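Alpha/beta hydrolase fold protein (Chitinophaga pinensis, PDB 4PW0) probably hydrolyses a substrate not yet identified, as a member of the alpha/beta hydrolase superfamily. Local coordinates at residues Pro147-Arg152 / Phe162-Phe167; Pro225-Gln230 / Val273-Tyr278; Ala135-Val140 / Tyr243-Gln248; Leu55-Leu60 / Arg64-Phe69. One frame throughout, in Å; residues are numbered along the deposited sequence. Where two conformers were deposited one is given.

Interaction 1: residues Pro147-Arg152 / Phe162-Phe167; sequences PDLIAR and FLFIFF
The phenyl ring of F164 points edge-on into the flat guanidinium group of R152. F164 CZ stands over the centre of the guanidinium, 3.6 Å from R152 CZ, and the two planes are 83° apart, so the arginine offers a face and the phenylalanine a rim. R152 NH2 comes to 3.5 Å from F164 CE1. This holds for one of two deposited conformers of R152, whose chain bends at its third torsion; there NH1 forms a salt bridge to E235, which helps to set the turn of the group. A second neighbour, L149, reaches the same ring obliquely, with CD1 3.8 Å from F164 CE2. L149 and R152 share one helix, and the segments P147-R152 and F162-F166 run nearly antiparallel, their axes at 155°. Helices 146-154 and 158-166 belong to the insertion between strands 127-133 and 226-231, the place where alpha/beta hydrolases commonly carry a cap. A large flat aromatic suits this seam because it can meet R152 and L149 at once; CG anti to the backbone N (chi1 174°) carries the ring toward them. An alanine here is likely to leave the R152 guanidinium face and L149 CD1 without their aromatic partner. Further along, I150 CD1 meets I165 CD1 at 4.2 Å, one methyl against another, and the side chain of I165 also touches the residues of a probable Ser-His-Asp triad.

Interaction 2: residues Pro225-Gln230 / Val273-Tyr278; sequences PVFVVQ and VSQTEY
F227 projects from its strand toward the helix segment V273-Y278, where its ring edge meets Q275 and T276 in the conformers described for F227 and T276. CB leaves the strand toward the helix, and CG lies anti to the backbone N (chi1 177°), which sends the ring on in the same direction. Along one edge, CD2 is 3.8 Å from T276 OG1, and CE2 comes nearer to the same oxygen, 3.4 Å. CE2 is also 3.8 Å from Q275 CB. At the tip, CZ lies 3.6 Å from Q275 CB and 3.3 Å from Q275 OE1. Both oxygens lie near the ring plane, where the weakly positive C-H rim suits them, while the amide plane of Q275 is turned 66° from the ring. Neither oxygen depends on the ring: Q275 OE1 is hydrogen-bonded to the hydroxyls of Y257 and S255, and T276 OG1 to the backbone oxygen of F272. One face of the ring is packed by CG2 of V229, two residues on along the same side of the strand. A flat apolar residue suits this buried place between strand and helix. Q275 also packs on Q275 of the second subunit. Covering the central sheet with a C-terminal helix, here 269-282 over strand 226-231, is typical of the three-layered alpha/beta hydrolase fold.

Interaction 3: residues Ala135-Val140 / Tyr243-Gln248; sequences AAPQGV and YELFKQ
The puckered pyrrolidine ring of P137 offers one face to L245, whose CD2 methyl sits over it, 4.1 Å from both P137 N and P137 CB. P137 CD lies 4.0 Å from L245 CG. Two truly flat groups lie on the helix itself: the ring of Y243 carries K247 CG over one face toward its rim, and the amide of Q248 gives an N-H in its own plane to E244, in the conformers described for all three. That bond, Q248 NE2 to E244 OE1, is 3.0 Å long and meets the carboxylate from above its plane. L245 CG stands anti to its carbonyl carbon (chi1 -76°), and the two methyls divide the work: CD2 takes the proline, while CD1 reaches A136 CA at 4.2 Å. Helix 240-248 is the crossover of a beta-alpha-beta unit between parallel strands 226-231 and 252-257, and the loop packed on it follows strand 127-133. A branched leucine and a rigid proline, both apolar, suit this buried seam. P137 also opens a type II turn ending at V140; at the positive phi (90°) of G139 a CB would run into Q138 O, so glycine is needed. A136 O is held by Q117 NE2 and W210 NE1.

Interaction 4: residues Leu55-Leu60 / Arg64-Phe69; sequences LITNGL and RQLIIF
Polar contacts gather at the end of the helix: R64 NE donates to L60 O over 2.9 Å, the N-H...O angle being 151°. The carbonyl lies at the guanidinium edge, near its plane. R64 NH2 is bonded to a water at 3.0 Å, which in turn lies 2.8 Å from G59 O, while NH1 forms a salt bridge to D281 on helix 269-282. Carbonyls near a helix C-terminus probably carry extra negative potential, so a cation suits the spot. CG lies between the backbone N and carbonyl carbon (chi1 71°), and bends at the second and third torsions turn the chain back toward L60. Helix 54-61 is the crossover of a beta-alpha-beta unit whose strands 39-42 and 66-69 lie parallel and adjacent. A methionine in place of R64 would probably leave L60 O and D281 without their shared partner. The apolar contacts lie farther along the strand: L66 CD1 packs 3.7 Å from L60 CB, and T57 CG2 faces I68 CG2 at 4.3 Å. Branched apolar side chains suit this buried helix-sheet interface.

Overall arrangement
Interaction 4 closes first along the chain, within the crossover from strand 39-42 to strand 66-69. Interaction 1 is nested inside the loop that interaction 3 closes, and interactions 2 and 3 alternate their segments. Interactions 2 and 4, with centres about 14 Å apart, touch directly: helix 269-282 lies beside helix 54-61, both packing on the central sheet. Interaction 3, its centre about 16 Å from that of interaction 2, packs the loop after strand 127-133 against helix 240-248, and both contacts also meet the second subunit. Interaction 1 stands apart, its centre about 26 Å from that of interaction 4. Interactions 2, 3 and 4 thus belong to the sheet-and-helix body, and interaction 1 joins helices of the probable cap.

Interaction 1: residues Pro147-Arg152 / Phe162-Phe167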
loop_
_atom_site.group_PDB
_atom_site.type_symbol
_atom_site.label_atom_id
_atom_site.label_comp_id
_atom_site.label_asym_id
_atom_site.label_seq_id
_atom_site.Cartn_x
_atom_site.Cartn_y
_atom_site.Cartn_z
ATOM N N PRO A 147 -2.022 3.134 -29.006
ATOM C CA PRO A 147 -2.928 3.691 -30.025
ATOM C C PRO A 147 -4.167 2.841 -30.293
ATOM O O PRO A 147 -5.242 3.402 -30.507
ATOM C CB PRO A 147 -2.022 3.813 -31.268
ATOM C CG PRO A 147 -0.649 3.978 -30.715
ATOM C CD PRO A 147 -0.649 3.021 -29.513
ATOM N N ASP A 148 -4.034 1.519 -30.293
ATOM C CA ASP A 148 -5.202 0.657 -30.481
ATOM C C ASP A 148 -6.146 0.701 -29.297
ATOM O O ASP A 148 -7.363 0.552 -29.487
ATOM C CB ASP A 148 -4.813 -0.742 -30.864
ATOM C CG ASP A 148 -4.303 -0.820 -32.314
ATOM O OD1 ASP A 148 -4.853 -0.091 -33.159
ATOM O OD2 ASP A 148 -3.344 -1.543 -32.598
ATOM N N LEU A 149 -5.631 0.912 -28.080
ATOM C CA LEU A 149 -6.528 1.057 -26.926
ATOM C C LEU A 149 -7.391 2.299 -27.108
ATOM O O LEU A 149 -8.599 2.285 -26.870
ATOM C CB LEU A 149 -5.703 1.132 -25.654
ATOM C CG LEU A 149 -6.509 1.264 -24.380
ATOM C CD1 LEU A 149 -7.277 0.011 -24.053
ATOM C CD2 LEU A 149 -5.589 1.715 -23.250
ATOM N N ILE A 150 -6.754 3.362 -27.562
ATOM C CA ILE A 150 -7.473 4.611 -27.778
ATOM C C ILE A 150 -8.446 4.454 -28.965
ATOM O O ILE A 150 -9.566 4.949 -28.890
ATOM C CB ILE A 150 -6.485 5.778 -27.977
ATOM C CG1 ILE A 150 -5.648 5.952 -26.678
ATOM C CG2 ILE A 150 -7.216 7.066 -28.410
ATOM C CD1 ILE A 150 -6.424 6.004 -25.378
ATOM N N ALA A 151 -8.061 3.730 -30.005
ATOM C CA ALA A 151 -8.989 3.470 -31.144
ATOM C C ALA A 151 -10.252 2.744 -30.648
ATOM O O ALA A 151 -11.343 3.027 -31.125
ATOM C CB ALA A 151 -8.299 2.695 -32.232
ATOM N N ARG A 152 -10.141 1.844 -29.657
ATOM C CA ARG A 152 -11.307 1.169 -29.070
ATOM C C ARG A 152 -12.135 2.139 -28.225
ATOM O O ARG A 152 -13.376 2.187 -28.312
ATOM C CB ARG A 152 -10.887 -0.034 -28.210
ATOM C CG ARG A 152 -10.268 -1.202 -28.928
ATOM C CD ARG A 152 -9.706 -2.199 -27.896
ATOM N NE ARG A 152 -10.684 -2.824 -26.997
ATOM C CZ ARG A 152 -10.392 -3.362 -25.794
ATOM N NH1 ARG A 152 -9.141 -3.328 -25.274
ATOM N NH2 ARG A 152 -11.365 -3.917 -25.079
ATOM N N PHE A 162 -15.161 6.897 -20.367
ATOM C CA PHE A 162 -14.577 7.106 -19.043
ATOM C C PHE A 162 -14.482 5.787 -18.257
ATOM O O PHE A 162 -13.414 5.491 -17.693
ATOM C CB PHE A 162 -15.458 8.110 -18.308
ATOM C CG PHE A 162 -14.903 8.555 -16.957
ATOM C CD1 PHE A 162 -13.863 9.452 -16.874
ATOM C CD2 PHE A 162 -15.435 8.079 -15.807
ATOM C CE1 PHE A 162 -13.384 9.881 -15.635
ATOM C CE2 PHE A 162 -14.986 8.510 -14.570
ATOM C CZ PHE A 162 -13.954 9.400 -14.482
ATOM N N LEU A 163 -15.543 4.980 -18.244
ATOM C CA LEU A 163 -15.517 3.722 -17.502
ATOM C C LEU A 163 -14.556 2.750 -18.166
ATOM O O LEU A 163 -13.819 2.012 -17.461
ATOM C CB LEU A 163 -16.893 3.116 -17.368
ATOM C CG LEU A 163 -17.907 3.961 -16.557
ATOM C CD1 LEU A 163 -19.233 3.239 -16.489
ATOM C CD2 LEU A 163 -17.429 4.246 -15.159
ATOM N N PHE A 164 -14.496 2.761 -19.489
ATOM C CA PHE A 164 -13.575 1.870 -20.227
ATOM C C PHE A 164 -12.124 2.166 -19.891
ATOM O O PHE A 164 -11.312 1.239 -19.708
ATOM C CB PHE A 164 -13.839 1.951 -21.747
ATOM C CG PHE A 164 -12.846 1.187 -22.588
ATOM C CD1 PHE A 164 -13.003 -0.166 -22.736
ATOM C CD2 PHE A 164 -11.799 1.790 -23.192
ATOM C CE1 PHE A 164 -12.065 -0.882 -23.466
ATOM C CE2 PHE A 164 -10.877 1.079 -23.960
ATOM C CZ PHE A 164 -11.024 -0.255 -24.071
ATOM N N ILE A 165 -11.757 3.442 -19.890
ATOM C CA ILE A 165 -10.403 3.826 -19.636
ATOM C C ILE A 165 -10.010 3.663 -18.185
ATOM O O ILE A 165 -8.835 3.370 -17.919
ATOM C CB ILE A 165 -10.144 5.273 -20.125
ATOM C CG1 ILE A 165 -10.199 5.314 -21.656
ATOM C CG2 ILE A 165 -8.844 5.843 -19.600
ATOM C CD1 ILE A 165 -9.071 4.629 -22.424
ATOM N N PHE A 166 -10.897 3.977 -17.258
ATOM C CA PHE A 166 -10.498 4.160 -15.866
ATOM C C PHE A 166 -10.944 3.102 -14.872
ATOM O O PHE A 166 -10.419 3.027 -13.749
ATOM C CB PHE A 166 -10.888 5.543 -15.330
ATOM C CG PHE A 166 -10.132 6.673 -15.971
ATOM C CD1 PHE A 166 -8.784 6.850 -15.774
ATOM C CD2 PHE A 166 -10.797 7.613 -16.762
ATOM C CE1 PHE A 166 -8.117 7.907 -16.322
ATOM C CE2 PHE A 166 -10.130 8.641 -17.332
ATOM C CZ PHE A 166 -8.767 8.815 -17.116
ATOM N N PHE A 167 -11.937 2.284 -15.228
ATOM C CA PHE A 167 -12.589 1.400 -14.247
ATOM C C PHE A 167 -12.615 -0.077 -14.676
ATOM O O PHE A 167 -12.439 -0.361 -15.857
ATOM C CB PHE A 167 -13.997 1.945 -13.863
ATOM C CG PHE A 167 -13.883 3.234 -13.095
ATOM C CD1 PHE A 167 -13.747 4.452 -13.759
ATOM C CD2 PHE A 167 -13.773 3.194 -11.728
ATOM C CE1 PHE A 167 -13.474 5.587 -13.042
ATOM C CE2 PHE A 167 -13.509 4.353 -11.016
ATOM C CZ PHE A 167 -13.363 5.531 -11.692
#

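Interaction 2: residues Pro225-Gln230 / Val273-Tyr278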
loop_
_atom_site.group_PDB
_atom_site.type_symbol
_atom_site.label_atom_id
_atom_site.label_comp_id
_atom_site.label_asym_id
_atom_site.label_seq_id
_atom_site.Cartn_x
_atom_site.Cartn_y
_atom_site.Cartn_z
ATOM N N PRO A 225 12.389 9.141 -2.100
ATOM C CA PRO A 225 11.211 8.359 -1.668
ATOM C C PRO A 225 10.093 8.449 -2.730
ATOM O O PRO A 225 9.780 9.542 -3.218
ATOM C CB PRO A 225 10.775 9.049 -0.386
ATOM C CG PRO A 225 11.912 9.950 0.006
ATOM C CD PRO A 225 12.573 10.332 -1.275
ATOM N N VAL A 226 9.522 7.296 -3.064
ATOM C CA VAL A 226 8.461 7.222 -4.063
ATOM C C VAL A 226 7.299 6.450 -3.483
ATOM O O VAL A 226 7.492 5.426 -2.800
ATOM C CB VAL A 226 8.941 6.525 -5.365
ATOM C CG1 VAL A 226 7.853 6.552 -6.439
ATOM C CG2 VAL A 226 10.197 7.208 -5.902
ATOM N N PHE A 227 6.082 6.883 -3.821
ATOM C CA PHE A 227 4.881 6.136 -3.474
ATOM C C PHE A 227 4.180 5.807 -4.786
ATOM O O PHE A 227 3.804 6.734 -5.541
ATOM C CB PHE A 227 4.007 7.004 -2.599
ATOM C CG PHE A 227 2.690 6.401 -2.220
ATOM C CD1 PHE A 227 2.562 5.025 -2.000
ATOM C CD2 PHE A 227 1.584 7.203 -2.070
ATOM C CE1 PHE A 227 1.355 4.476 -1.586
ATOM C CE2 PHE A 227 0.381 6.665 -1.647
ATOM C CZ PHE A 227 0.255 5.306 -1.447
ATOM N N VAL A 228 4.043 4.514 -5.086
ATOM C CA VAL A 228 3.493 4.048 -6.369
ATOM C C VAL A 228 2.111 3.461 -6.049
ATOM O O VAL A 228 2.005 2.562 -5.218
ATOM C CB VAL A 228 4.373 2.964 -6.998
ATOM C CG1 VAL A 228 3.760 2.479 -8.287
ATOM C CG2 VAL A 228 5.810 3.436 -7.242
ATOM N N VAL A 229 1.090 3.947 -6.755
ATOM C CA VAL A 229 -0.296 3.481 -6.574
ATOM C C VAL A 229 -0.829 2.954 -7.913
ATOM O O VAL A 229 -0.625 3.546 -8.991
ATOM C CB VAL A 229 -1.193 4.631 -6.087
ATOM C CG1 VAL A 229 -2.671 4.240 -6.059
ATOM C CG2 VAL A 229 -0.736 5.108 -4.722
ATOM N N GLN A 230 -1.529 1.828 -7.841
ATOM C CA GLN A 230 -2.124 1.220 -9.032
ATOM C C GLN A 230 -3.315 0.359 -8.625
ATOM O O GLN A 230 -3.418 -0.048 -7.463
ATOM C CB GLN A 230 -1.023 0.431 -9.749
ATOM C CG GLN A 230 -1.379 -0.265 -11.051
ATOM C CD GLN A 230 -1.990 0.670 -12.063
ATOM O OE1 GLN A 230 -3.153 1.078 -11.901
ATOM N NE2 GLN A 230 -1.276 0.999 -13.120
ATOM N N VAL A 273 -5.876 9.569 -0.424
ATOM C CA VAL A 273 -5.485 10.739 0.385
ATOM C C VAL A 273 -4.852 10.310 1.695
ATOM O O VAL A 273 -3.816 10.837 2.104
ATOM C CB VAL A 273 -6.683 11.662 0.618
ATOM C CG1 VAL A 273 -6.352 12.703 1.672
ATOM C CG2 VAL A 273 -7.111 12.317 -0.678
ATOM N N SER A 274 -5.465 9.328 2.374
ATOM C CA SER A 274 -4.920 8.872 3.651
ATOM C C SER A 274 -3.487 8.362 3.530
ATOM O O SER A 274 -2.578 8.719 4.303
ATOM C CB SER A 274 -5.797 7.805 4.236
ATOM O OG SER A 274 -5.236 7.326 5.454
ATOM N N GLN A 275 -3.282 7.565 2.496
ATOM C CA GLN A 275 -1.941 7.006 2.277
ATOM C C GLN A 275 -0.921 8.054 1.881
ATOM O O GLN A 275 0.231 8.041 2.393
ATOM C CB GLN A 275 -2.006 5.908 1.228
ATOM C CG GLN A 275 -2.761 4.707 1.686
ATOM C CD GLN A 275 -2.624 3.553 0.728
ATOM O OE1 GLN A 275 -2.414 3.733 -0.447
ATOM N NE2 GLN A 275 -2.809 2.327 1.283
ATOM N N THR A 276 -1.324 8.939 0.961
ATOM C CA THR A 276 -0.452 9.975 0.403
ATOM C C THR A 276 -0.094 11.050 1.433
ATOM O O THR A 276 1.054 11.525 1.488
ATOM C CB THR A 276 -1.116 10.632 -0.850
ATOM O OG1 THR A 276 -1.344 9.624 -1.822
ATOM C CG2 THR A 276 -0.204 11.668 -1.465
ATOM N N GLU A 277 -1.075 11.421 2.261
ATOM C CA GLU A 277 -0.817 12.401 3.292
ATOM C C GLU A 277 0.235 11.890 4.273
ATOM O O GLU A 277 1.162 12.641 4.647
ATOM C CB GLU A 277 -2.146 12.741 3.983
ATOM C CG GLU A 277 -2.076 13.628 5.166
ATOM C CD GLU A 277 -3.510 13.851 5.605
ATOM O OE1 GLU A 277 -4.237 12.838 5.826
ATOM O OE2 GLU A 277 -3.925 15.017 5.642
ATOM N N TYR A 278 0.147 10.631 4.712
ATOM C CA TYR A 278 1.168 10.086 5.536
ATOM C C TYR A 278 2.537 10.084 4.856
ATOM O O TYR A 278 3.583 10.456 5.435
ATOM C CB TYR A 278 0.817 8.663 6.066
ATOM C CG TYR A 278 1.893 8.131 6.958
ATOM C CD1 TYR A 278 1.913 8.457 8.329
ATOM C CD2 TYR A 278 2.958 7.417 6.456
ATOM C CE1 TYR A 278 2.957 8.031 9.105
ATOM C CE2 TYR A 278 4.031 7.029 7.244
ATOM C CZ TYR A 278 4.002 7.346 8.589
ATOM O OH TYR A 278 5.093 6.994 9.370
#

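Interaction 3: residues Ala135-Val140 / Tyr243-Gln248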
loop_
_atom_site.group_PDB
_atom_site.type_symbol
_atom_site.label_atom_id
_atom_site.label_comp_id
_atom_site.label_asym_id
_atom_site.label_seq_id
_atom_site.Cartn_x
_atom_site.Cartn_y
_atom_site.Cartn_z
ATOM N N ALA A 135 0.916 4.429 -13.805
ATOM C CA ALA A 135 1.940 4.633 -14.819
ATOM C C ALA A 135 2.865 3.429 -14.943
ATOM O O ALA A 135 2.465 2.302 -14.611
ATOM C CB ALA A 135 2.674 5.946 -14.586
ATOM N N ALA A 136 4.058 3.648 -15.517
ATOM C CA ALA A 136 4.911 2.529 -15.927
ATOM C C ALA A 136 6.270 3.127 -16.255
ATOM O O ALA A 136 6.357 4.307 -16.597
ATOM C CB ALA A 136 4.342 1.806 -17.152
ATOM N N PRO A 137 7.312 2.290 -16.170
ATOM C CA PRO A 137 8.625 2.784 -16.617
ATOM C C PRO A 137 8.731 2.915 -18.152
ATOM O O PRO A 137 7.924 2.346 -18.889
ATOM C CB PRO A 137 9.566 1.720 -16.138
ATOM C CG PRO A 137 8.781 0.559 -15.742
ATOM C CD PRO A 137 7.340 0.872 -15.755
ATOM N N GLN A 138 9.766 3.617 -18.588
ATOM C CA GLN A 138 10.103 3.666 -19.994
ATOM C C GLN A 138 10.252 2.250 -20.561
ATOM O O GLN A 138 10.783 1.355 -19.917
ATOM C CB GLN A 138 11.433 4.365 -20.226
ATOM C CG GLN A 138 11.476 5.838 -19.943
ATOM C CD GLN A 138 12.826 6.436 -20.219
ATOM O OE1 GLN A 138 13.844 5.852 -19.861
ATOM N NE2 GLN A 138 12.852 7.607 -20.799
ATOM N N GLY A 139 9.863 2.107 -21.824
ATOM C CA GLY A 139 10.195 0.924 -22.601
ATOM C C GLY A 139 9.216 -0.217 -22.552
ATOM O O GLY A 139 9.400 -1.256 -23.179
ATOM N N VAL A 140 8.118 -0.049 -21.822
ATOM C CA VAL A 140 7.218 -1.174 -21.624
ATOM C C VAL A 140 6.417 -1.510 -22.870
ATOM O O VAL A 140 5.872 -0.630 -23.551
ATOM C CB VAL A 140 6.261 -0.904 -20.445
ATOM C CG1 VAL A 140 7.025 -0.990 -19.127
ATOM C CG2 VAL A 140 5.475 0.413 -20.569
ATOM N N TYR A 243 4.446 -3.068 -10.041
ATOM C CA TYR A 243 5.341 -3.954 -9.297
ATOM C C TYR A 243 6.776 -3.823 -9.806
ATOM O O TYR A 243 7.725 -3.762 -9.015
ATOM C CB TYR A 243 4.841 -5.395 -9.309
ATOM C CG TYR A 243 5.640 -6.357 -8.450
ATOM C CD1 TYR A 243 5.937 -6.065 -7.162
ATOM C CD2 TYR A 243 6.147 -7.527 -8.974
ATOM C CE1 TYR A 243 6.652 -6.903 -6.380
ATOM C CE2 TYR A 243 6.905 -8.370 -8.197
ATOM C CZ TYR A 243 7.114 -8.035 -6.869
ATOM O OH TYR A 243 7.800 -8.851 -6.029
ATOM N N GLU A 244 6.963 -3.705 -11.124
ATOM C CA GLU A 244 8.299 -3.460 -11.668
ATOM C C GLU A 244 8.910 -2.168 -11.170
ATOM O O GLU A 244 10.096 -2.133 -10.802
ATOM C CB GLU A 244 8.309 -3.432 -13.209
ATOM C CG GLU A 244 8.213 -4.808 -13.828
ATOM C CD GLU A 244 9.519 -5.594 -13.743
ATOM O OE1 GLU A 244 10.514 -5.059 -13.173
ATOM O OE2 GLU A 244 9.551 -6.730 -14.259
ATOM N N LEU A 245 8.130 -1.090 -11.129
ATOM C CA LEU A 245 8.615 0.158 -10.540
ATOM C C LEU A 245 9.086 -0.076 -9.116
ATOM O O LEU A 245 10.168 0.391 -8.704
ATOM C CB LEU A 245 7.568 1.297 -10.585
ATOM C CG LEU A 245 7.343 1.979 -11.937
ATOM C CD1 LEU A 245 6.077 2.783 -11.901
ATOM C CD2 LEU A 245 8.534 2.868 -12.305
ATOM N N PHE A 246 8.278 -0.753 -8.329
ATOM C CA PHE A 246 8.599 -1.030 -6.928
ATOM C C PHE A 246 9.894 -1.865 -6.813
ATOM O O PHE A 246 10.755 -1.581 -5.953
ATOM C CB PHE A 246 7.451 -1.809 -6.269
ATOM C CG PHE A 246 7.787 -2.355 -4.903
ATOM C CD1 PHE A 246 7.783 -1.540 -3.777
ATOM C CD2 PHE A 246 8.140 -3.685 -4.766
ATOM C CE1 PHE A 246 8.168 -2.039 -2.546
ATOM C CE2 PHE A 246 8.520 -4.177 -3.541
ATOM C CZ PHE A 246 8.521 -3.342 -2.423
ATOM N N LYS A 247 10.052 -2.873 -7.683
ATOM C CA LYS A 247 11.256 -3.708 -7.654
ATOM C C LYS A 247 12.514 -2.931 -8.004
ATOM O O LYS A 247 13.561 -3.143 -7.387
ATOM C CB LYS A 247 11.132 -4.873 -8.623
ATOM C CG LYS A 247 10.141 -5.898 -8.163
ATOM C CD LYS A 247 10.292 -7.212 -8.884
ATOM C CE LYS A 247 9.916 -7.170 -10.285
ATOM N NZ LYS A 247 10.202 -8.533 -10.836
ATOM N N GLN A 248 12.426 -2.046 -8.985
ATOM C CA GLN A 248 13.596 -1.383 -9.505
ATOM C C GLN A 248 13.993 -0.147 -8.712
ATOM O O GLN A 248 15.169 0.144 -8.567
ATOM C CB GLN A 248 13.422 -1.068 -10.991
ATOM C CG GLN A 248 13.298 -2.307 -11.890
ATOM C CD GLN A 248 13.005 -1.951 -13.348
ATOM O OE1 GLN A 248 13.669 -1.107 -13.909
ATOM N NE2 GLN A 248 12.007 -2.611 -13.953
#

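Interaction 4: residues Leu55-Leu60 / Arg64-Phe69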
loop_
_atom_site.group_PDB
_atom_site.type_symbol
_atom_site.label_atom_id
_atom_site.label_comp_id
_atom_site.label_asym_id
_atom_site.label_seq_id
_atom_site.Cartn_x
_atom_site.Cartn_y
_atom_site.Cartn_z
ATOM N N LEU A 55 -11.986 15.464 -4.322
ATOM C CA LEU A 55 -11.680 14.827 -3.050
ATOM C C LEU A 55 -10.190 14.698 -2.795
ATOM O O LEU A 55 -9.712 14.800 -1.673
ATOM C CB LEU A 55 -12.317 13.441 -2.938
ATOM C CG LEU A 55 -13.719 13.362 -2.444
ATOM C CD1 LEU A 55 -14.224 11.953 -2.338
ATOM C CD2 LEU A 55 -13.881 14.066 -1.104
ATOM N N ILE A 56 -9.445 14.459 -3.882
ATOM C CA ILE A 56 -8.027 14.282 -3.758
ATOM C C ILE A 56 -7.307 15.609 -3.609
ATOM O O ILE A 56 -6.459 15.783 -2.711
ATOM C CB ILE A 56 -7.503 13.475 -4.958
ATOM C CG1 ILE A 56 -8.136 12.067 -4.916
ATOM C CG2 ILE A 56 -5.996 13.398 -4.891
ATOM C CD1 ILE A 56 -7.745 11.170 -6.081
ATOM N N THR A 57 -7.671 16.570 -4.458
ATOM C CA THR A 57 -6.981 17.847 -4.347
ATOM C C THR A 57 -7.381 18.614 -3.077
ATOM O O THR A 57 -6.497 19.202 -2.450
ATOM C CB THR A 57 -7.216 18.728 -5.566
ATOM O OG1 THR A 57 -8.612 18.990 -5.718
ATOM C CG2 THR A 57 -6.628 18.113 -6.843
ATOM N N ASN A 58 -8.645 18.526 -2.670
ATOM C CA ASN A 58 -9.019 19.099 -1.381
ATOM C C ASN A 58 -8.334 18.369 -0.222
ATOM O O ASN A 58 -7.826 18.991 0.731
ATOM C CB ASN A 58 -10.533 19.133 -1.188
ATOM C CG ASN A 58 -11.214 20.172 -2.065
ATOM O OD1 ASN A 58 -10.590 21.170 -2.419
ATOM N ND2 ASN A 58 -12.451 19.952 -2.436
ATOM N N GLY A 59 -8.335 17.036 -0.273
ATOM C CA GLY A 59 -7.738 16.291 0.796
ATOM C C GLY A 59 -6.248 16.541 1.004
ATOM O O GLY A 59 -5.755 16.702 2.134
ATOM N N LEU A 60 -5.492 16.581 -0.098
ATOM C CA LEU A 60 -4.080 16.796 0.011
ATOM C C LEU A 60 -3.724 18.266 0.293
ATOM O O LEU A 60 -2.691 18.513 0.905
ATOM C CB LEU A 60 -3.348 16.291 -1.241
ATOM C CG LEU A 60 -3.310 14.750 -1.302
ATOM C CD1 LEU A 60 -2.718 14.344 -2.655
ATOM C CD2 LEU A 60 -2.543 14.163 -0.142
ATOM N N ARG A 64 -0.772 21.021 2.754
ATOM C CA ARG A 64 0.277 21.628 1.947
ATOM C C ARG A 64 -0.362 22.433 0.842
ATOM O O ARG A 64 -1.523 22.231 0.476
ATOM C CB ARG A 64 1.212 20.563 1.333
ATOM C CG ARG A 64 0.559 19.739 0.223
ATOM C CD ARG A 64 0.790 18.254 0.369
ATOM N NE ARG A 64 0.015 17.682 1.439
ATOM C CZ ARG A 64 0.514 17.182 2.583
ATOM N NH1 ARG A 64 1.819 17.142 2.777
ATOM N NH2 ARG A 64 -0.305 16.737 3.510
ATOM N N GLN A 65 0.438 23.324 0.265
ATOM C CA GLN A 65 0.033 24.016 -0.947
ATOM C C GLN A 65 0.075 22.989 -2.080
ATOM O O GLN A 65 1.081 22.270 -2.200
ATOM C CB GLN A 65 1.006 25.161 -1.232
ATOM C CG GLN A 65 0.620 26.018 -2.422
ATOM C CD GLN A 65 1.633 27.105 -2.680
ATOM O OE1 GLN A 65 2.624 27.231 -1.957
ATOM N NE2 GLN A 65 1.382 27.909 -3.697
ATOM N N LEU A 66 -0.934 23.010 -2.923
ATOM C CA LEU A 66 -1.028 22.087 -4.046
ATOM C C LEU A 66 -1.219 22.890 -5.317
ATOM O O LEU A 66 -2.108 23.750 -5.397
ATOM C CB LEU A 66 -2.196 21.155 -3.785
ATOM C CG LEU A 66 -2.368 19.920 -4.612
ATOM C CD1 LEU A 66 -3.100 18.776 -3.940
ATOM C CD2 LEU A 66 -3.208 20.358 -5.809
ATOM N N ILE A 67 -0.382 22.635 -6.316
ATOM C CA ILE A 67 -0.457 23.298 -7.589
ATOM C C ILE A 67 -0.897 22.281 -8.639
ATOM O O ILE A 67 -0.277 21.223 -8.795
ATOM C CB ILE A 67 0.925 23.889 -8.013
ATOM C CG1 ILE A 67 1.446 24.899 -6.977
ATOM C CG2 ILE A 67 0.861 24.464 -9.420
ATOM C CD1 ILE A 67 0.694 26.164 -6.976
ATOM N N ILE A 68 -1.981 22.603 -9.318
ATOM C CA ILE A 68 -2.420 21.909 -10.526
ATOM C C ILE A 68 -2.219 22.847 -11.687
ATOM O O ILE A 68 -2.415 24.082 -11.543
ATOM C CB ILE A 68 -3.872 21.377 -10.440
ATOM C CG1 ILE A 68 -4.882 22.463 -9.994
ATOM C CG2 ILE A 68 -3.935 20.154 -9.515
ATOM C CD1 ILE A 68 -6.329 22.050 -10.131
ATOM N N PHE A 69 -1.787 22.338 -12.819
ATOM C CA PHE A 69 -1.501 23.164 -13.976
ATOM C C PHE A 69 -1.782 22.483 -15.277
ATOM O O PHE A 69 -1.732 21.241 -15.366
ATOM C CB PHE A 69 -0.042 23.688 -13.941
ATOM C CG PHE A 69 0.998 22.667 -14.329
ATOM C CD1 PHE A 69 1.364 21.636 -13.453
ATOM C CD2 PHE A 69 1.607 22.739 -15.543
ATOM C CE1 PHE A 69 2.312 20.701 -13.838
ATOM C CE2 PHE A 69 2.563 21.820 -15.941
ATOM C CZ PHE A 69 2.917 20.784 -15.079
HETATM O O HOH W 1 -3.319 16.756 3.582
#